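Local coordinates for protein hydrolase (Rhizobium meliloti, PDB 5HOE) that hydrolyses acetyl esters of carbohydrates as an octameric acetylesterase, probably by the serine-esterase chemistry of the SGNH (GDSL-like) hydrolase family, at residues L100-L105 against D224-L229; A157-P162 against G166-G171; E192-G197 against I216-A221. One frame throughout, in Å; residues are numbered along the deposited sequence. Where two conformers were deposited one is given.

Contact 1: L100-L105 against D224-L229; sequences LVIIML and DKVAAL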
loop_
_atom_site.group_PDB
_atom_site.type_symbol
_atom_site.label_atom_id
_atom_site.label_comp_id
_atom_site.label_asym_id
_atom_site.label_seq_id
_atom_site.Cartn_x
_atom_site.Cartn_y
_atom_site.Cartn_z
ATOM N N LEU A 100 18.948 -30.171 -1.772
ATOM C CA LEU A 100 19.664 -29.209 -2.599
ATOM C C LEU A 100 18.656 -28.383 -3.395
ATOM O O LEU A 100 17.675 -28.927 -3.921
ATOM C CB LEU A 100 20.590 -29.939 -3.577
ATOM C CG LEU A 100 21.367 -29.042 -4.549
ATOM C CD1 LEU A 100 22.353 -28.114 -3.818
ATOM C CD2 LEU A 100 22.112 -29.891 -5.578
ATOM N N VAL A 101 18.919 -27.081 -3.502
ATOM C CA VAL A 101 18.194 -26.187 -4.391
ATOM C C VAL A 101 19.199 -25.666 -5.401
ATOM O O VAL A 101 20.239 -25.126 -5.013
ATOM C CB VAL A 101 17.538 -25.029 -3.626
ATOM C CG1 VAL A 101 16.794 -24.118 -4.569
ATOM C CG2 VAL A 101 16.583 -25.567 -2.572
ATOM N N ILE A 102 18.913 -25.888 -6.688
ATOM C CA ILE A 102 19.712 -25.364 -7.793
ATOM C C ILE A 102 18.982 -24.147 -8.343
ATOM O O ILE A 102 17.799 -24.240 -8.692
ATOM C CB ILE A 102 19.899 -26.420 -8.901
ATOM C CG1 ILE A 102 20.486 -27.707 -8.311
ATOM C CG2 ILE A 102 20.810 -25.874 -10.008
ATOM C CD1 ILE A 102 20.589 -28.862 -9.279
ATOM N N ILE A 103 19.673 -23.008 -8.415
ATOM C CA ILE A 103 19.083 -21.747 -8.851
ATOM C C ILE A 103 19.834 -21.266 -10.077
ATOM O O ILE A 103 21.019 -20.926 -9.983
ATOM C CB ILE A 103 19.147 -20.666 -7.762
ATOM C CG1 ILE A 103 18.631 -21.203 -6.421
ATOM C CG2 ILE A 103 18.325 -19.472 -8.210
ATOM C CD1 ILE A 103 18.726 -20.205 -5.269
ATOM N N MET A 104 19.148 -21.205 -11.222
ATOM C CA MET A 104 19.726 -20.641 -12.439
ATOM C C MET A 104 18.804 -19.504 -12.889
ATOM O O MET A 104 17.784 -19.741 -13.541
ATOM C CB MET A 104 19.934 -21.677 -13.548
ATOM C CG MET A 104 20.710 -21.063 -14.739
ATOM S SD MET A 104 21.352 -22.197 -16.006
ATOM C CE MET A 104 19.807 -22.962 -16.378
ATOM N N LEU A 105 19.157 -18.273 -12.515
ATOM C CA LEU A 105 18.371 -17.087 -12.845
ATOM C C LEU A 105 19.334 -15.930 -13.044
ATOM O O LEU A 105 20.488 -15.980 -12.608
ATOM C CB LEU A 105 17.416 -16.737 -11.694
ATOM C CG LEU A 105 16.199 -17.621 -11.505
ATOM C CD1 LEU A 105 15.444 -17.334 -10.196
ATOM C CD2 LEU A 105 15.301 -17.496 -12.713
ATOM N N ASP A 224 27.124 -33.938 -12.397
ATOM C CA ASP A 224 28.442 -34.220 -11.827
ATOM C C ASP A 224 28.679 -33.382 -10.583
ATOM O O ASP A 224 29.186 -33.875 -9.563
ATOM C CB ASP A 224 29.539 -33.924 -12.852
ATOM C CG ASP A 224 29.493 -34.847 -14.037
ATOM O OD1 ASP A 224 28.813 -35.885 -13.948
ATOM O OD2 ASP A 224 30.142 -34.528 -15.060
ATOM N N LYS A 225 28.320 -32.102 -10.661
ATOM C CA LYS A 225 28.437 -31.208 -9.521
ATOM C C LYS A 225 27.598 -31.699 -8.347
ATOM O O LYS A 225 28.060 -31.692 -7.198
ATOM C CB LYS A 225 27.984 -29.818 -9.955
ATOM C CG LYS A 225 28.296 -28.749 -8.974
ATOM C CD LYS A 225 29.715 -28.275 -9.103
ATOM C CE LYS A 225 30.006 -27.333 -7.968
ATOM N NZ LYS A 225 31.394 -26.874 -8.007
ATOM N N VAL A 226 26.360 -32.135 -8.620
ATOM C CA VAL A 226 25.463 -32.594 -7.560
ATOM C C VAL A 226 26.000 -33.863 -6.915
ATOM O O VAL A 226 26.015 -33.993 -5.687
ATOM C CB VAL A 226 24.047 -32.817 -8.118
ATOM C CG1 VAL A 226 23.125 -33.422 -7.057
ATOM C CG2 VAL A 226 23.449 -31.493 -8.612
ATOM N N ALA A 227 26.424 -34.829 -7.733
ATOM C CA ALA A 227 26.945 -36.082 -7.190
ATOM C C ALA A 227 28.201 -35.866 -6.356
ATOM O O ALA A 227 28.429 -36.601 -5.390
ATOM C CB ALA A 227 27.246 -37.065 -8.322
ATOM N N ALA A 228 29.026 -34.876 -6.719
ATOM C CA ALA A 228 30.256 -34.621 -5.978
ATOM C C ALA A 228 29.952 -34.043 -4.609
ATOM O O ALA A 228 30.735 -34.219 -3.673
ATOM C CB ALA A 228 31.146 -33.665 -6.773
ATOM N N LEU A 229 28.813 -33.368 -4.478
ATOM C CA LEU A 229 28.402 -32.803 -3.203
ATOM C C LEU A 229 27.927 -33.883 -2.239
ATOM O O LEU A 229 28.123 -33.768 -1.025
ATOM C CB LEU A 229 27.279 -31.806 -3.473
ATOM C CG LEU A 229 26.784 -30.943 -2.323
ATOM C CD1 LEU A 229 27.888 -29.999 -1.848
ATOM C CD2 LEU A 229 25.584 -30.186 -2.815
#

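Contact 2: A157-P162 against G166-G171; sequences APMPDP and GMFGGG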
loop_
_atom_site.group_PDB
_atom_site.type_symbol
_atom_site.label_atom_id
_atom_site.label_comp_id
_atom_site.label_asym_id
_atom_site.label_seq_id
_atom_site.Cartn_x
_atom_site.Cartn_y
_atom_site.Cartn_z
ATOM N N ALA A 157 23.564 -14.096 -26.583
ATOM C CA ALA A 157 24.148 -14.054 -27.916
ATOM C C ALA A 157 23.439 -13.008 -28.773
ATOM O O ALA A 157 22.407 -12.470 -28.369
ATOM C CB ALA A 157 24.043 -15.434 -28.562
ATOM N N PRO A 158 23.960 -12.679 -29.955
ATOM C CA PRO A 158 23.237 -11.763 -30.845
ATOM C C PRO A 158 21.858 -12.317 -31.165
ATOM O O PRO A 158 21.668 -13.535 -31.273
ATOM C CB PRO A 158 24.127 -11.727 -32.090
ATOM C CG PRO A 158 25.513 -11.954 -31.527
ATOM C CD PRO A 158 25.300 -13.003 -30.482
ATOM N N MET A 159 20.890 -11.411 -31.326
ATOM C CA MET A 159 19.485 -11.790 -31.468
ATOM C C MET A 159 18.917 -11.255 -32.777
ATOM O O MET A 159 18.844 -10.025 -32.959
ATOM C CB MET A 159 18.666 -11.246 -30.304
ATOM C CG MET A 159 19.082 -11.801 -28.943
ATOM S SD MET A 159 18.469 -10.731 -27.649
ATOM C CE MET A 159 19.486 -9.285 -27.909
ATOM N N PRO A 160 18.458 -12.113 -33.686
ATOM C CA PRO A 160 17.942 -11.616 -34.959
ATOM C C PRO A 160 16.610 -10.909 -34.882
ATOM O O PRO A 160 16.343 -10.070 -35.753
ATOM C CB PRO A 160 17.865 -12.885 -35.819
ATOM C CG PRO A 160 17.691 -14.000 -34.799
ATOM C CD PRO A 160 18.541 -13.588 -33.656
ATOM N N ASP A 161 15.782 -11.174 -33.885
ATOM C CA ASP A 161 14.460 -10.558 -33.868
ATOM C C ASP A 161 14.522 -9.170 -33.236
ATOM O O ASP A 161 14.999 -9.042 -32.106
ATOM C CB ASP A 161 13.505 -11.432 -33.056
ATOM C CG ASP A 161 12.124 -10.835 -32.960
ATOM O OD1 ASP A 161 11.368 -10.930 -33.938
ATOM O OD2 ASP A 161 11.804 -10.254 -31.920
ATOM N N PRO A 162 14.008 -8.122 -33.900
ATOM C CA PRO A 162 14.133 -6.776 -33.317
ATOM C C PRO A 162 13.422 -6.600 -31.992
ATOM O O PRO A 162 13.867 -5.774 -31.177
ATOM C CB PRO A 162 13.536 -5.857 -34.390
ATOM C CG PRO A 162 12.766 -6.729 -35.261
ATOM C CD PRO A 162 13.481 -8.041 -35.271
ATOM N N GLY A 166 15.474 -5.325 -28.700
ATOM C CA GLY A 166 15.080 -4.234 -27.819
ATOM C C GLY A 166 14.878 -4.694 -26.388
ATOM O O GLY A 166 15.263 -4.008 -25.439
ATOM N N MET A 167 14.280 -5.867 -26.220
ATOM C CA MET A 167 14.003 -6.398 -24.890
ATOM C C MET A 167 15.278 -6.546 -24.076
ATOM O O MET A 167 15.275 -6.305 -22.867
ATOM C CB MET A 167 13.322 -7.763 -25.027
ATOM C CG MET A 167 12.721 -8.277 -23.764
ATOM S SD MET A 167 11.987 -9.924 -23.966
ATOM C CE MET A 167 10.674 -9.574 -25.153
ATOM N N PHE A 168 16.380 -6.941 -24.728
ATOM C CA PHE A 168 17.653 -7.193 -24.057
ATOM C C PHE A 168 18.716 -6.127 -24.334
ATOM O O PHE A 168 19.908 -6.360 -24.082
ATOM C CB PHE A 168 18.160 -8.602 -24.380
ATOM C CG PHE A 168 17.391 -9.674 -23.658
ATOM C CD1 PHE A 168 17.711 -10.006 -22.352
ATOM C CD2 PHE A 168 16.352 -10.352 -24.275
ATOM C CE1 PHE A 168 16.996 -10.959 -21.681
ATOM C CE2 PHE A 168 15.643 -11.322 -23.590
ATOM C CZ PHE A 168 15.979 -11.639 -22.306
ATOM N N GLY A 169 18.306 -4.945 -24.777
ATOM C CA GLY A 169 19.241 -3.842 -24.957
ATOM C C GLY A 169 20.097 -3.578 -23.737
ATOM O O GLY A 169 19.576 -3.417 -22.635
ATOM N N GLY A 170 21.414 -3.549 -23.913
ATOM C CA GLY A 170 22.323 -3.408 -22.796
ATOM C C GLY A 170 22.586 -4.681 -22.021
ATOM O O GLY A 170 23.455 -4.676 -21.135
ATOM N N GLY A 171 21.859 -5.768 -22.310
ATOM C CA GLY A 171 21.930 -6.946 -21.468
ATOM C C GLY A 171 23.116 -7.839 -21.695
ATOM O O GLY A 171 23.542 -8.521 -20.763
#

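Contact 3: E192-G197 against I216-A221; sequences EFFAAG and IRLGHA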
loop_
_atom_site.group_PDB
_atom_site.type_symbol
_atom_site.label_atom_id
_atom_site.label_comp_id
_atom_site.label_asym_id
_atom_site.label_seq_id
_atom_site.Cartn_x
_atom_site.Cartn_y
_atom_site.Cartn_z
ATOM N N GLU A 192 27.483 -23.505 -2.974
ATOM C CA GLU A 192 28.168 -24.073 -4.132
ATOM C C GLU A 192 27.909 -23.227 -5.371
ATOM O O GLU A 192 26.937 -22.481 -5.435
ATOM C CB GLU A 192 27.697 -25.505 -4.380
ATOM C CG GLU A 192 27.808 -26.436 -3.160
ATOM C CD GLU A 192 29.235 -26.693 -2.722
ATOM O OE1 GLU A 192 30.136 -26.778 -3.585
ATOM O OE2 GLU A 192 29.462 -26.824 -1.501
ATOM N N PHE A 193 28.801 -23.351 -6.362
ATOM C CA PHE A 193 28.742 -22.539 -7.572
ATOM C C PHE A 193 29.106 -23.342 -8.818
ATOM O O PHE A 193 30.032 -24.166 -8.794
ATOM C CB PHE A 193 29.695 -21.340 -7.510
ATOM C CG PHE A 193 29.761 -20.569 -8.799
ATOM C CD1 PHE A 193 28.673 -19.824 -9.231
ATOM C CD2 PHE A 193 30.900 -20.594 -9.588
ATOM C CE1 PHE A 193 28.709 -19.127 -10.421
ATOM C CE2 PHE A 193 30.942 -19.893 -10.785
ATOM C CZ PHE A 193 29.845 -19.139 -11.192
ATOM N N PHE A 194 28.393 -23.064 -9.918
ATOM C CA PHE A 194 28.678 -23.660 -11.226
ATOM C C PHE A 194 28.437 -22.635 -12.321
ATOM O O PHE A 194 27.357 -22.046 -12.389
ATOM C CB PHE A 194 27.821 -24.906 -11.489
ATOM C CG PHE A 194 28.036 -25.491 -12.851
ATOM C CD1 PHE A 194 29.259 -26.053 -13.185
ATOM C CD2 PHE A 194 27.044 -25.445 -13.825
ATOM C CE1 PHE A 194 29.473 -26.580 -14.448
ATOM C CE2 PHE A 194 27.266 -25.967 -15.075
ATOM C CZ PHE A 194 28.476 -26.528 -15.387
ATOM N N ALA A 195 29.446 -22.401 -13.161
ATOM C CA ALA A 195 29.313 -21.483 -14.291
ATOM C C ALA A 195 28.851 -22.258 -15.525
ATOM O O ALA A 195 29.617 -23.016 -16.124
ATOM C CB ALA A 195 30.632 -20.772 -14.570
ATOM N N ALA A 196 27.589 -22.081 -15.913
ATOM C CA ALA A 196 27.115 -22.798 -17.093
ATOM C C ALA A 196 27.962 -22.467 -18.319
ATOM O O ALA A 196 28.190 -23.337 -19.168
ATOM C CB ALA A 196 25.637 -22.490 -17.341
ATOM N N GLY A 197 28.449 -21.229 -18.424
ATOM C CA GLY A 197 29.240 -20.808 -19.570
ATOM C C GLY A 197 30.602 -21.467 -19.686
ATOM O O GLY A 197 31.248 -21.316 -20.729
ATOM N N ILE A 216 21.173 -31.111 -22.686
ATOM C CA ILE A 216 21.638 -32.407 -22.212
ATOM C C ILE A 216 23.064 -32.301 -21.686
ATOM O O ILE A 216 23.380 -32.806 -20.600
ATOM C CB ILE A 216 21.484 -33.465 -23.321
ATOM C CG1 ILE A 216 19.992 -33.693 -23.577
ATOM C CG2 ILE A 216 22.217 -34.763 -22.969
ATOM C CD1 ILE A 216 19.701 -34.456 -24.833
ATOM N N ARG A 217 23.944 -31.622 -22.432
ATOM C CA ARG A 217 25.298 -31.400 -21.921
ATOM C C ARG A 217 25.264 -30.651 -20.595
ATOM O O ARG A 217 25.988 -31.009 -19.657
ATOM C CB ARG A 217 26.160 -30.674 -22.961
ATOM C CG ARG A 217 27.456 -30.075 -22.431
ATOM C CD ARG A 217 28.564 -30.117 -23.482
ATOM N NE ARG A 217 29.530 -29.019 -23.355
ATOM C CZ ARG A 217 30.783 -29.133 -22.911
ATOM N NH1 ARG A 217 31.267 -30.307 -22.526
ATOM N NH2 ARG A 217 31.566 -28.059 -22.857
ATOM N N LEU A 218 24.407 -29.623 -20.486
ATOM C CA LEU A 218 24.316 -28.845 -19.257
ATOM C C LEU A 218 23.852 -29.704 -18.089
ATOM O O LEU A 218 24.400 -29.617 -16.986
ATOM C CB LEU A 218 23.352 -27.676 -19.464
ATOM C CG LEU A 218 23.112 -26.771 -18.246
ATOM C CD1 LEU A 218 24.386 -26.142 -17.765
ATOM C CD2 LEU A 218 22.055 -25.720 -18.580
ATOM N N GLY A 219 22.815 -30.509 -18.304
ATOM C CA GLY A 219 22.305 -31.350 -17.232
ATOM C C GLY A 219 23.309 -32.391 -16.777
ATOM O O GLY A 219 23.418 -32.685 -15.586
ATOM N N HIS A 220 24.059 -32.966 -17.715
ATOM C CA HIS A 220 25.103 -33.901 -17.309
ATOM C C HIS A 220 26.150 -33.216 -16.442
ATOM O O HIS A 220 26.571 -33.766 -15.412
ATOM C CB HIS A 220 25.731 -34.542 -18.535
ATOM C CG HIS A 220 24.802 -35.454 -19.269
ATOM N ND1 HIS A 220 25.116 -36.010 -20.488
ATOM C CD2 HIS A 220 23.555 -35.889 -18.968
ATOM C CE1 HIS A 220 24.112 -36.765 -20.898
ATOM N NE2 HIS A 220 23.151 -36.706 -19.997
ATOM N N ALA A 221 26.554 -31.993 -16.809
ATOM C CA ALA A 221 27.587 -31.311 -16.037
ATOM C C ALA A 221 27.075 -30.904 -14.663
ATOM O O ALA A 221 27.828 -30.947 -13.676
ATOM C CB ALA A 221 28.123 -30.112 -16.808
#

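Contact 1: L100-L105 against D224-L229
Leu100 and Ile102 of the central strand 100-104 meet Val226 and Leu229 of the C-terminal helix 212-229. This is helix-on-sheet packing in the three-layer alpha/beta/alpha fold of SGNH hydrolases. The short strand and helix segments run nearly antiparallel, at 153°, with their axes 11.3 Å apart at closest approach. No hydrogen bond joins them, and the contact consists of methyl groups. Leu100 does most of the touching and uses both branches. Its CG lies anti to the backbone N (chi1 178°), which carries the fork out from the sheet toward the helix. One branch, CD2, packs 3.7 Å from Val226 CG2 and also touches CG1 of the same valine. The other branch, CD1, reaches Leu229 CD2 at 4.0 Å. The fork of Leu100 therefore bridges two residues that lie almost one helical turn apart. Ile102, two residues on and on the same side of the strand, offers only the end of its chain. Its side chain meets that of Val226 at about a right angle. Trp48 and Met52 of helix 48-56 also cover Ile102, and Leu56 of that helix touches Val226. Two helices thus share this face of the sheet. On the other face, Val101 packs on Val132 of helix 118-133, and Ile103 on Met125 and Leu128. Leu100, Ile102 and Val226 are buried, while Leu229 is partly exposed. Val226 CG2 is the methyl shared by both strand residues: it lies against Leu100 CD2 and, at 3.9 Å, against Ile102 CD1.

Contact 2: A157-P162 against G166-G171
Near the probable active site of this SGNH hydrolase, Met159 of a loop beyond strand 147-152 meets Phe168 just past the short helix 162-167. The Met159 side chain lies near, without touching, Ser25, His209 and Asp206, whose geometry is consistent with a catalytic triad. A bound phosphate ion, probably from the crystallisation liquor, sits about 5 Å from the Phe168 side chain. Met159 was modelled in two conformers, and the contacts given here are those of one. In it the pair makes a Met-aromatic contact. The sulfur SD of Met159 is 5.0 Å from the centroid of the Phe168 ring and 57° off the ring normal, an oblique approach. SD also touches CB and CD2 of Phe168. The thioether is bent at its last torsion (chi3 -69°), and its methyl CE lies 3.8 Å from Phe168 CB. The methionine end thus rests at the root of the phenyl group. Its chain crosses the phenylalanine side chain at about a right angle. The second link is in the backbone: Gly166 N donates to Pro162 O at 3.0 Å, with an N-H...O angle of 165°. This is an i to i+4 bond of helix 162-167. Asp161 is the N-cap of that helix, and its OD2 accepts from Phe164 N. A second subunit packs here, with its Ala184 against Pro162 and its Tyr119 against Met167. Between Met159 and Phe168 there is no hydrogen bond, so the methionine's position there probably depends on shape and weak forces, which fits its two modelled conformers.

Contact 3: E192-G197 against I216-A221
Strand 192-195 and the turn after it face helix 212-229, with the backbones closest where the CA atoms of Ala196 and Leu218 stand 7.0 Å apart. In the alpha/beta/alpha fold of the SGNH hydrolases this strand is an outermost strand of the parallel sheet within the chain, and the helix covers one face of it. Phe194 carries the contact. Its CG is anti to the backbone N (chi1 177°), and the ring extends from the strand to the helix. At the far end of the ring two neighbouring carbons take different partners. CE2 meets Leu218 CD1 at 3.9 Å, with the methyl at the ring edge and in its plane. CZ meets Ala221 CB, also at 3.9 Å, by an oblique approach. Leu218 and Ala221 are three residues apart, so the ring end lies against two helix positions on the sheet-facing side. Leu149 and Val151 of strand 147-152 and Ile222 of the helix pack around the same phenylalanine. Phe193 faces the other layer instead and packs on Tyr182, Lys183 and Ala186 of helix 171-189. No hydrogen bond crosses between the segments. Contact is by carbon alone, and Leu218 also touches Ile200 in a loop. Leu218 uses a single methyl for both strand-side partners: CD1 sits against the Phe194 ring edge and 3.9 Å from Ala196 CB.

Contacts 1 and 3 lie on the same side of the chain's centre, with their own centres 8 Å apart. Both pack helix 212-229 on the parallel sheet, one on the middle strand 100-104, the other on 192-195, one of the two outermost strands within the chain. They touch each other: Lys225 NZ lies 3.1 Å from Phe193 O and is hydrogen-bonded to it. Along the chain, contacts 2 and 3 come in series inside the loop closed by contact 1. Contact 2 lies across the chain's centre from contact 1, with centres about 29 Å apart; its centre is about 24 Å from that of contact 3. The C-terminal helix thus covers part of one sheet face, while contact 2 lies near the probable active site and another subunit.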